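Local atomic coordinates of profilin (Schizosaccharomyces pombe, PDB entry 3D9Y), a protein that binds actin monomers, restraining or promoting their polymerization according to its concentration, and is essential for cytokinesis in fission yeast. Residues Asp8-Gly13 against Glu116-Tyr121; Phe37-Gln42 against Ile97-Tyr102; Thr60-Ala65 against Glu86-Val91. All coordinates share one frame; numbering follows the deposited sequence.

Interaction 1 (Asp8-Gly13 against Glu116-Tyr121); sequences DTSLLG and EALADY
No ring, amide or carboxylate lies between S10, L11 and L118, so the contact has no face or edge; branched methyl groups do the touching. Outside the two segments, L118 and Y121 also touch Y6 of helix 3-12, about one turn before S10. Between the segments the two helices come together at S10 and L118, whose CA atoms are 7.9 Å apart.

L118 makes the bridge. Its CG stands anti to the backbone N (chi1 -166°), which brings the forked end up against S10 and L11. L118 CD2 lies against the CG-CD2 arm of L11, 3.6 Å from L11 CD2 and 3.7 Å from L11 CG, with L11 CD1 farther off at 4.1 Å. The two leucines cross at a slant and do not run alongside each other. S10 adds its CB, which rests 4.0 Å from L118 CD2 and 4.1 Å from L118 CD1. A serine suits this partly exposed position: it is slim enough to let L118 in and polar enough for the margin. L11, by contrast, is buried and reaches down to I17 and S100, as a large apolar residue should.

This is the seam between the first and last helices of the profilin fold, which pack together on one face of the central sheet; in other profilins this side carries the poly-proline site. With no hydrogen bond or ion pair across it and only 114 Å² buried, the contact is purely apolar, so it probably rests on shape fit and the exclusion of water, with the sheet packing of both helices beside it.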
loop_
_atom_site.group_PDB
_atom_site.type_symbol
_atom_site.label_atom_id
_atom_site.label_comp_id
_atom_site.label_asym_id
_atom_site.label_seq_id
_atom_site.Cartn_x
_atom_site.Cartn_y
_atom_site.Cartn_z
ATOM N N ASP A 8 7.343 4.876 -9.737
ATOM C CA ASP A 8 7.461 4.577 -11.163
ATOM C C ASP A 8 8.526 3.524 -11.447
ATOM O O ASP A 8 8.269 2.534 -12.140
ATOM C CB ASP A 8 7.754 5.857 -11.947
ATOM C CG ASP A 8 6.571 6.824 -11.986
ATOM O OD1 ASP A 8 5.404 6.423 -11.732
ATOM O OD2 ASP A 8 6.808 8.015 -12.286
ATOM N N THR A 9 9.723 3.730 -10.910
ATOM C CA THR A 9 10.854 2.865 -11.210
ATOM C C THR A 9 10.848 1.621 -10.330
ATOM O O THR A 9 10.920 0.498 -10.826
ATOM C CB THR A 9 12.195 3.628 -11.041
ATOM O OG1 THR A 9 12.257 4.706 -11.985
ATOM C CG2 THR A 9 13.393 2.708 -11.262
ATOM N N SER A 10 10.726 1.816 -9.024
ATOM C CA SER A 10 10.869 0.700 -8.095
ATOM C C SER A 10 9.644 -0.213 -8.002
ATOM O O SER A 10 9.791 -1.406 -7.781
ATOM C CB SER A 10 11.256 1.222 -6.712
ATOM O OG SER A 10 12.483 1.925 -6.787
ATOM N N LEU A 11 8.444 0.324 -8.173
ATOM C CA LEU A 11 7.254 -0.527 -8.074
ATOM C C LEU A 11 6.654 -0.832 -9.448
ATOM O O LEU A 11 6.642 -1.983 -9.866
ATOM C CB LEU A 11 6.232 0.097 -7.120
ATOM C CG LEU A 11 6.723 0.238 -5.670
ATOM C CD1 LEU A 11 5.761 1.034 -4.807
ATOM C CD2 LEU A 11 6.997 -1.111 -5.034
ATOM N N LEU A 12 6.153 0.176 -10.155
ATOM C CA LEU A 12 5.613 -0.063 -11.507
ATOM C C LEU A 12 6.636 -0.669 -12.479
ATOM O O LEU A 12 6.272 -1.480 -13.348
ATOM C CB LEU A 12 5.030 1.214 -12.111
ATOM C CG LEU A 12 3.902 1.928 -11.369
ATOM C CD1 LEU A 12 3.303 3.013 -12.228
ATOM C CD2 LEU A 12 2.857 0.961 -10.944
ATOM N N GLY A 13 7.903 -0.289 -12.335
ATOM C CA GLY A 13 8.947 -0.756 -13.237
ATOM C C GLY A 13 9.209 -2.253 -13.164
ATOM O O GLY A 13 9.841 -2.808 -14.058
ATOM N N GLU A 116 7.141 -5.332 0.496
ATOM C CA GLU A 116 7.784 -5.515 1.815
ATOM C C GLU A 116 9.289 -5.236 1.752
ATOM O O GLU A 116 9.856 -4.687 2.675
ATOM C CB GLU A 116 7.541 -6.925 2.353
ATOM C CG GLU A 116 6.061 -7.229 2.680
ATOM C CD GLU A 116 5.559 -6.726 4.047
ATOM O OE1 GLU A 116 6.322 -6.101 4.816
ATOM O OE2 GLU A 116 4.360 -6.974 4.357
ATOM N N ALA A 117 9.928 -5.652 0.667
ATOM C CA ALA A 117 11.367 -5.450 0.493
ATOM C C ALA A 117 11.688 -3.973 0.351
ATOM O O ALA A 117 12.635 -3.478 0.981
ATOM C CB ALA A 117 11.860 -6.230 -0.710
ATOM N N LEU A 118 10.903 -3.251 -0.451
ATOM C CA LEU A 118 11.095 -1.808 -0.594
ATOM C C LEU A 118 10.889 -1.101 0.755
ATOM O O LEU A 118 11.590 -0.160 1.073
ATOM C CB LEU A 118 10.173 -1.216 -1.673
ATOM C CG LEU A 118 10.495 0.196 -2.147
ATOM C CD1 LEU A 118 11.918 0.285 -2.739
ATOM C CD2 LEU A 118 9.447 0.700 -3.136
ATOM N N ALA A 119 9.920 -1.565 1.536
ATOM C CA ALA A 119 9.690 -1.035 2.888
ATOM C C ALA A 119 10.890 -1.265 3.816
ATOM O O ALA A 119 11.335 -0.344 4.501
ATOM C CB ALA A 119 8.435 -1.650 3.475
ATOM N N ASP A 120 11.408 -2.494 3.816
ATOM C CA ASP A 120 12.588 -2.856 4.603
ATOM C C ASP A 120 13.791 -2.013 4.227
ATOM O O ASP A 120 14.541 -1.585 5.096
ATOM C CB ASP A 120 12.928 -4.333 4.411
ATOM C CG ASP A 120 12.007 -5.255 5.172
ATOM O OD1 ASP A 120 11.340 -4.791 6.127
ATOM O OD2 ASP A 120 11.962 -6.461 4.827
ATOM N N TYR A 121 13.984 -1.817 2.924
ATOM C CA TYR A 121 15.022 -0.895 2.413
ATOM C C TYR A 121 14.853 0.495 3.013
ATOM O O TYR A 121 15.772 1.033 3.620
ATOM C CB TYR A 121 14.968 -0.821 0.893
ATOM C CG TYR A 121 15.882 0.199 0.259
ATOM C CD1 TYR A 121 17.237 -0.062 0.078
ATOM C CD2 TYR A 121 15.392 1.417 -0.207
ATOM C CE1 TYR A 121 18.075 0.869 -0.532
ATOM C CE2 TYR A 121 16.217 2.346 -0.812
ATOM C CZ TYR A 121 17.563 2.067 -0.988
ATOM O OH TYR A 121 18.391 2.988 -1.598
#

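Interaction 2 (Phe37-Gln42 against Ile97-Tyr102); sequences FNLSPQ and ILVSHY
F37 opens the segment, and its ring meets V99 and H101 of strand 96-102. With CG anti to the backbone N (chi1 -159°), the ring reaches in from the loop, and its far end does the touching. V99 CG1 meets it at the edge, near the ring plane, 3.9 Å from CE1 and 4.1 Å from CZ. H101 comes in obliquely with its CB, 4.4 Å from F37 CZ; the imidazole leads away, and ND1 finds a hydrogen bond elsewhere. A phenylalanine fits because a long, flat, apolar group can span the gap between a loop and a strand whose CA atoms stay at least 9.5 Å apart.

After N38, L39 turns inward again. Its CD2 lies over one face of the F37 ring, 4.3 Å above the plane and offset toward the rim, and its CD1 approaches V99 CG2 more loosely, at 4.5 Å. V99 therefore offers one methyl to each partner, which a beta-branched residue on a strand can do without a long side chain.

The strand is one of the central members of the antiparallel profilin sheet. Its alternation puts V99 and H101 on this side, where V99 also meets L47 of helix 41-52 and I88 of the neighbouring strand, while S100 faces the other way and bonds T115 of helix 108-125.

S40 then ends the loop as N-cap of helix 41-52. Its hydroxyl caps a backbone N just past Q42, and E43 OE1 accepts from S40 N in return, forming a capping box. P41 suits the first turn, whose leading residues need no backbone N-H for helical bonding, and Q42 follows on the exposed surface.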
loop_
_atom_site.group_PDB
_atom_site.type_symbol
_atom_site.label_atom_id
_atom_site.label_comp_id
_atom_site.label_asym_id
_atom_site.label_seq_id
_atom_site.Cartn_x
_atom_site.Cartn_y
_atom_site.Cartn_z
ATOM N N PHE A 37 -4.425 6.936 -9.712
ATOM C CA PHE A 37 -4.514 6.269 -8.423
ATOM C C PHE A 37 -4.613 7.307 -7.300
ATOM O O PHE A 37 -3.687 7.507 -6.484
ATOM C CB PHE A 37 -3.312 5.325 -8.256
ATOM C CG PHE A 37 -3.519 4.229 -7.244
ATOM C CD1 PHE A 37 -2.569 3.997 -6.257
ATOM C CD2 PHE A 37 -4.633 3.406 -7.299
ATOM C CE1 PHE A 37 -2.747 2.979 -5.319
ATOM C CE2 PHE A 37 -4.823 2.394 -6.363
ATOM C CZ PHE A 37 -3.873 2.177 -5.376
ATOM N N ASN A 38 -5.767 7.975 -7.273
ATOM C CA ASN A 38 -5.987 9.094 -6.359
ATOM C C ASN A 38 -6.552 8.667 -5.007
ATOM O O ASN A 38 -7.705 8.240 -4.908
ATOM C CB ASN A 38 -6.901 10.128 -7.026
ATOM C CG ASN A 38 -6.366 10.597 -8.366
ATOM O OD1 ASN A 38 -5.176 10.468 -8.651
ATOM N ND2 ASN A 38 -7.245 11.134 -9.202
ATOM N N LEU A 39 -5.724 8.791 -3.968
ATOM C CA LEU A 39 -6.131 8.487 -2.594
ATOM C C LEU A 39 -6.536 9.765 -1.860
ATOM O O LEU A 39 -5.782 10.734 -1.820
ATOM C CB LEU A 39 -4.991 7.813 -1.833
ATOM C CG LEU A 39 -4.278 6.640 -2.508
ATOM C CD1 LEU A 39 -3.262 6.062 -1.550
ATOM C CD2 LEU A 39 -5.254 5.572 -2.965
ATOM N N SER A 40 -7.721 9.759 -1.267
ATOM C CA SER A 40 -8.251 10.945 -0.588
ATOM C C SER A 40 -7.699 11.083 0.833
ATOM O O SER A 40 -7.270 10.087 1.425
ATOM C CB SER A 40 -9.772 10.881 -0.549
ATOM O OG SER A 40 -10.220 9.804 0.255
ATOM N N PRO A 41 -7.723 12.315 1.395
ATOM C CA PRO A 41 -7.298 12.528 2.784
ATOM C C PRO A 41 -7.979 11.570 3.743
ATOM O O PRO A 41 -7.342 11.016 4.641
ATOM C CB PRO A 41 -7.749 13.961 3.071
ATOM C CG PRO A 41 -7.717 14.630 1.747
ATOM C CD PRO A 41 -8.148 13.581 0.761
ATOM N N GLN A 42 -9.273 11.370 3.529
ATOM C CA GLN A 42 -10.074 10.519 4.387
ATOM C C GLN A 42 -9.601 9.065 4.288
ATOM O O GLN A 42 -9.500 8.364 5.301
ATOM C CB GLN A 42 -11.555 10.647 4.018
ATOM C CG GLN A 42 -12.186 12.023 4.371
ATOM C CD GLN A 42 -11.972 13.124 3.322
ATOM O OE1 GLN A 42 -11.314 12.929 2.300
ATOM N NE2 GLN A 42 -12.537 14.300 3.587
ATOM N N ILE A 97 3.748 4.830 4.395
ATOM C CA ILE A 97 3.058 3.611 3.994
ATOM C C ILE A 97 3.164 3.458 2.475
ATOM O O ILE A 97 2.780 4.356 1.734
ATOM C CB ILE A 97 1.562 3.646 4.359
ATOM C CG1 ILE A 97 1.363 3.881 5.860
ATOM C CG2 ILE A 97 0.878 2.359 3.909
ATOM C CD1 ILE A 97 0.003 4.462 6.210
ATOM N N LEU A 98 3.678 2.313 2.029
ATOM C CA LEU A 98 3.700 1.971 0.611
ATOM C C LEU A 98 2.378 1.274 0.274
ATOM O O LEU A 98 1.932 0.415 1.024
ATOM C CB LEU A 98 4.859 1.027 0.323
ATOM C CG LEU A 98 6.258 1.479 0.750
ATOM C CD1 LEU A 98 7.290 0.470 0.295
ATOM C CD2 LEU A 98 6.581 2.844 0.211
ATOM N N VAL A 99 1.754 1.688 -0.820
ATOM C CA VAL A 99 0.517 1.094 -1.309
ATOM C C VAL A 99 0.742 0.560 -2.733
ATOM O O VAL A 99 0.995 1.346 -3.652
ATOM C CB VAL A 99 -0.595 2.141 -1.320
ATOM C CG1 VAL A 99 -1.899 1.550 -1.799
ATOM C CG2 VAL A 99 -0.771 2.750 0.074
ATOM N N SER A 100 0.608 -0.755 -2.908
ATOM C CA SER A 100 0.804 -1.431 -4.210
ATOM C C SER A 100 -0.435 -2.214 -4.661
ATOM O O SER A 100 -0.899 -3.075 -3.940
ATOM C CB SER A 100 1.984 -2.411 -4.102
ATOM O OG SER A 100 3.227 -1.723 -3.994
ATOM N N HIS A 101 -0.953 -1.912 -5.850
ATOM C CA HIS A 101 -2.018 -2.696 -6.489
ATOM C C HIS A 101 -1.388 -3.680 -7.478
ATOM O O HIS A 101 -0.453 -3.309 -8.198
ATOM C CB HIS A 101 -2.984 -1.748 -7.229
ATOM C CG HIS A 101 -4.161 -2.432 -7.852
ATOM N ND1 HIS A 101 -5.422 -2.413 -7.289
ATOM C CD2 HIS A 101 -4.279 -3.128 -9.009
ATOM C CE1 HIS A 101 -6.258 -3.077 -8.065
ATOM N NE2 HIS A 101 -5.589 -3.525 -9.113
ATOM N N TYR A 102 -1.895 -4.910 -7.527
ATOM C CA TYR A 102 -1.450 -5.910 -8.499
ATOM C C TYR A 102 -2.618 -6.524 -9.295
ATOM O O TYR A 102 -3.717 -6.691 -8.764
ATOM C CB TYR A 102 -0.609 -6.997 -7.813
ATOM C CG TYR A 102 -1.357 -7.832 -6.788
ATOM C CD1 TYR A 102 -1.946 -9.030 -7.152
ATOM C CD2 TYR A 102 -1.454 -7.432 -5.454
ATOM C CE1 TYR A 102 -2.635 -9.811 -6.238
ATOM C CE2 TYR A 102 -2.137 -8.216 -4.527
ATOM C CZ TYR A 102 -2.722 -9.407 -4.931
ATOM O OH TYR A 102 -3.419 -10.203 -4.049
#

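Interaction 3 (Thr60-Ala65 against Glu86-Val91); sequences TGIILA and EGIICV
I62 and L64 face I88 and C90 across the inner side of the antiparallel profilin sheet, which must bend strongly here: outermost strand 62-64 is three places from strand 86-91, yet the CA atoms of I62 and I88 are only 8.7 Å apart. The strand directions make 94°, and their axes pass 9.8 Å apart. Side chains alone span the gap.

The main bump is the L64 CD1 methyl. It fits a shallow hollow between two side chains that follow each other on the same side of strand 86-91, lying 4.0 Å from C90 SG and 4.1 Å from I88 CG1. Cysteine suits one wall of this hollow, being small and barely polar. The other wall exists because I88 CG1 extends anti to the backbone N (chi1 -164°), leaving CG2 wedged between N and the carbonyl carbon. I88 CG2, the second branch, meets I62 CD1 at 4.3 Å. Isoleucine suits the strand, and its two branches give one surface to L64 and another to I62.

All four side chains are buried: L47 of helix 41-52 packs on both L64 and C90, and V99 on both L64 and I88.

Ahead of strand 62-64, G61 leaves helix 56-60 with a positive phi (76°), a conformation that favours glycine. There T60 OG1 donates to G61 O at 2.8 Å, in the carbonyl plane and on a lone pair.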
loop_
_atom_site.group_PDB
_atom_site.type_symbol
_atom_site.label_atom_id
_atom_site.label_comp_id
_atom_site.label_asym_id
_atom_site.label_seq_id
_atom_site.Cartn_x
_atom_site.Cartn_y
_atom_site.Cartn_z
ATOM N N THR A 60 -13.961 -3.390 8.440
ATOM C CA THR A 60 -14.151 -2.238 7.547
ATOM C C THR A 60 -13.800 -2.559 6.104
ATOM O O THR A 60 -14.365 -1.988 5.176
ATOM C CB THR A 60 -13.272 -1.051 7.977
ATOM O OG1 THR A 60 -11.890 -1.426 7.917
ATOM C CG2 THR A 60 -13.618 -0.615 9.388
ATOM N N GLY A 61 -12.862 -3.479 5.918
ATOM C CA GLY A 61 -12.213 -3.644 4.625
ATOM C C GLY A 61 -11.207 -2.534 4.419
ATOM O O GLY A 61 -10.996 -1.700 5.303
ATOM N N ILE A 62 -10.598 -2.514 3.241
ATOM C CA ILE A 62 -9.587 -1.525 2.902
ATOM C C ILE A 62 -10.141 -0.667 1.766
ATOM O O ILE A 62 -10.375 -1.172 0.672
ATOM C CB ILE A 62 -8.279 -2.209 2.438
ATOM C CG1 ILE A 62 -7.785 -3.218 3.488
ATOM C CG2 ILE A 62 -7.212 -1.159 2.150
ATOM C CD1 ILE A 62 -7.012 -4.368 2.906
ATOM N N ILE A 63 -10.368 0.619 2.029
ATOM C CA ILE A 63 -10.955 1.518 1.033
ATOM C C ILE A 63 -9.891 2.462 0.488
ATOM O O ILE A 63 -9.398 3.325 1.212
ATOM C CB ILE A 63 -12.131 2.344 1.607
ATOM C CG1 ILE A 63 -13.153 1.416 2.288
ATOM C CG2 ILE A 63 -12.789 3.154 0.497
ATOM C CD1 ILE A 63 -14.485 2.065 2.634
ATOM N N LEU A 64 -9.533 2.285 -0.784
ATOM C CA LEU A 64 -8.537 3.142 -1.447
ATOM C C LEU A 64 -8.919 3.374 -2.913
ATOM O O LEU A 64 -9.378 2.455 -3.599
ATOM C CB LEU A 64 -7.143 2.516 -1.368
ATOM C CG LEU A 64 -6.588 2.196 0.026
ATOM C CD1 LEU A 64 -5.514 1.145 -0.051
ATOM C CD2 LEU A 64 -6.059 3.443 0.702
ATOM N N ALA A 65 -8.725 4.606 -3.379
ATOM C CA ALA A 65 -9.107 5.005 -4.732
ATOM C C ALA A 65 -10.552 4.610 -5.038
ATOM O O ALA A 65 -10.851 4.069 -6.101
ATOM C CB ALA A 65 -8.147 4.404 -5.757
ATOM N N GLU A 86 -7.489 -9.544 -8.319
ATOM C CA GLU A 86 -6.542 -8.456 -8.077
ATOM C C GLU A 86 -6.417 -8.221 -6.575
ATOM O O GLU A 86 -7.124 -8.844 -5.774
ATOM C CB GLU A 86 -6.999 -7.185 -8.793
ATOM C CG GLU A 86 -7.329 -7.410 -10.275
ATOM C CD GLU A 86 -7.743 -6.144 -11.000
ATOM O OE1 GLU A 86 -8.904 -5.704 -10.847
ATOM O OE2 GLU A 86 -6.918 -5.607 -11.766
ATOM N N GLY A 87 -5.519 -7.329 -6.181
ATOM C CA GLY A 87 -5.360 -7.035 -4.762
ATOM C C GLY A 87 -4.472 -5.851 -4.483
ATOM O O GLY A 87 -4.024 -5.142 -5.397
ATOM N N ILE A 88 -4.230 -5.649 -3.200
ATOM C CA ILE A 88 -3.586 -4.459 -2.709
ATOM C C ILE A 88 -2.701 -4.864 -1.542
ATOM O O ILE A 88 -3.103 -5.671 -0.709
ATOM C CB ILE A 88 -4.665 -3.409 -2.304
ATOM C CG1 ILE A 88 -4.060 -2.014 -2.164
ATOM C CG2 ILE A 88 -5.411 -3.820 -1.051
ATOM C CD1 ILE A 88 -4.237 -1.155 -3.383
ATOM N N ILE A 89 -1.487 -4.317 -1.529
ATOM C CA ILE A 89 -0.484 -4.568 -0.483
ATOM C C ILE A 89 -0.072 -3.229 0.117
ATOM O O ILE A 89 0.454 -2.365 -0.594
ATOM C CB ILE A 89 0.772 -5.190 -1.098
ATOM C CG1 ILE A 89 0.434 -6.462 -1.884
ATOM C CG2 ILE A 89 1.878 -5.412 -0.012
ATOM C CD1 ILE A 89 -0.128 -7.630 -1.081
ATOM N N CYS A 90 -0.334 -3.058 1.402
ATOM C CA CYS A 90 0.011 -1.842 2.128
ATOM C C CYS A 90 1.031 -2.177 3.220
ATOM O O CYS A 90 0.788 -3.042 4.050
ATOM C CB CYS A 90 -1.224 -1.237 2.764
ATOM S SG CYS A 90 -2.563 -0.892 1.615
ATOM N N VAL A 91 2.150 -1.458 3.232
ATOM C CA VAL A 91 3.232 -1.765 4.156
ATOM C C VAL A 91 3.762 -0.472 4.768
ATOM O O VAL A 91 4.147 0.461 4.054
ATOM C CB VAL A 91 4.361 -2.535 3.473
ATOM C CG1 VAL A 91 5.402 -2.975 4.497
ATOM C CG2 VAL A 91 3.802 -3.759 2.748
#

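The three contacts sit on both faces of one sheet. Interactions 2 and 3 share the side facing helix 41-52, their centres 8 Å apart, and their strands 96-102 and 86-92 are neighbours: S100 O and I89 N lie 2.8 Å apart, as do L98 N and V91 O, probable hydrogen bonds both. Interaction 1 lies on the other face, with its centre 14 Å from that of interaction 2 and 17 Å from that of interaction 3. Residues pointing the opposite way reach it: L98 CD1 is 3.5 Å from A119 N, and V91 CG1 is 3.5 Å from A119 CB. The sheet is thus packed by helices on either side. No ligand is bound at these contacts.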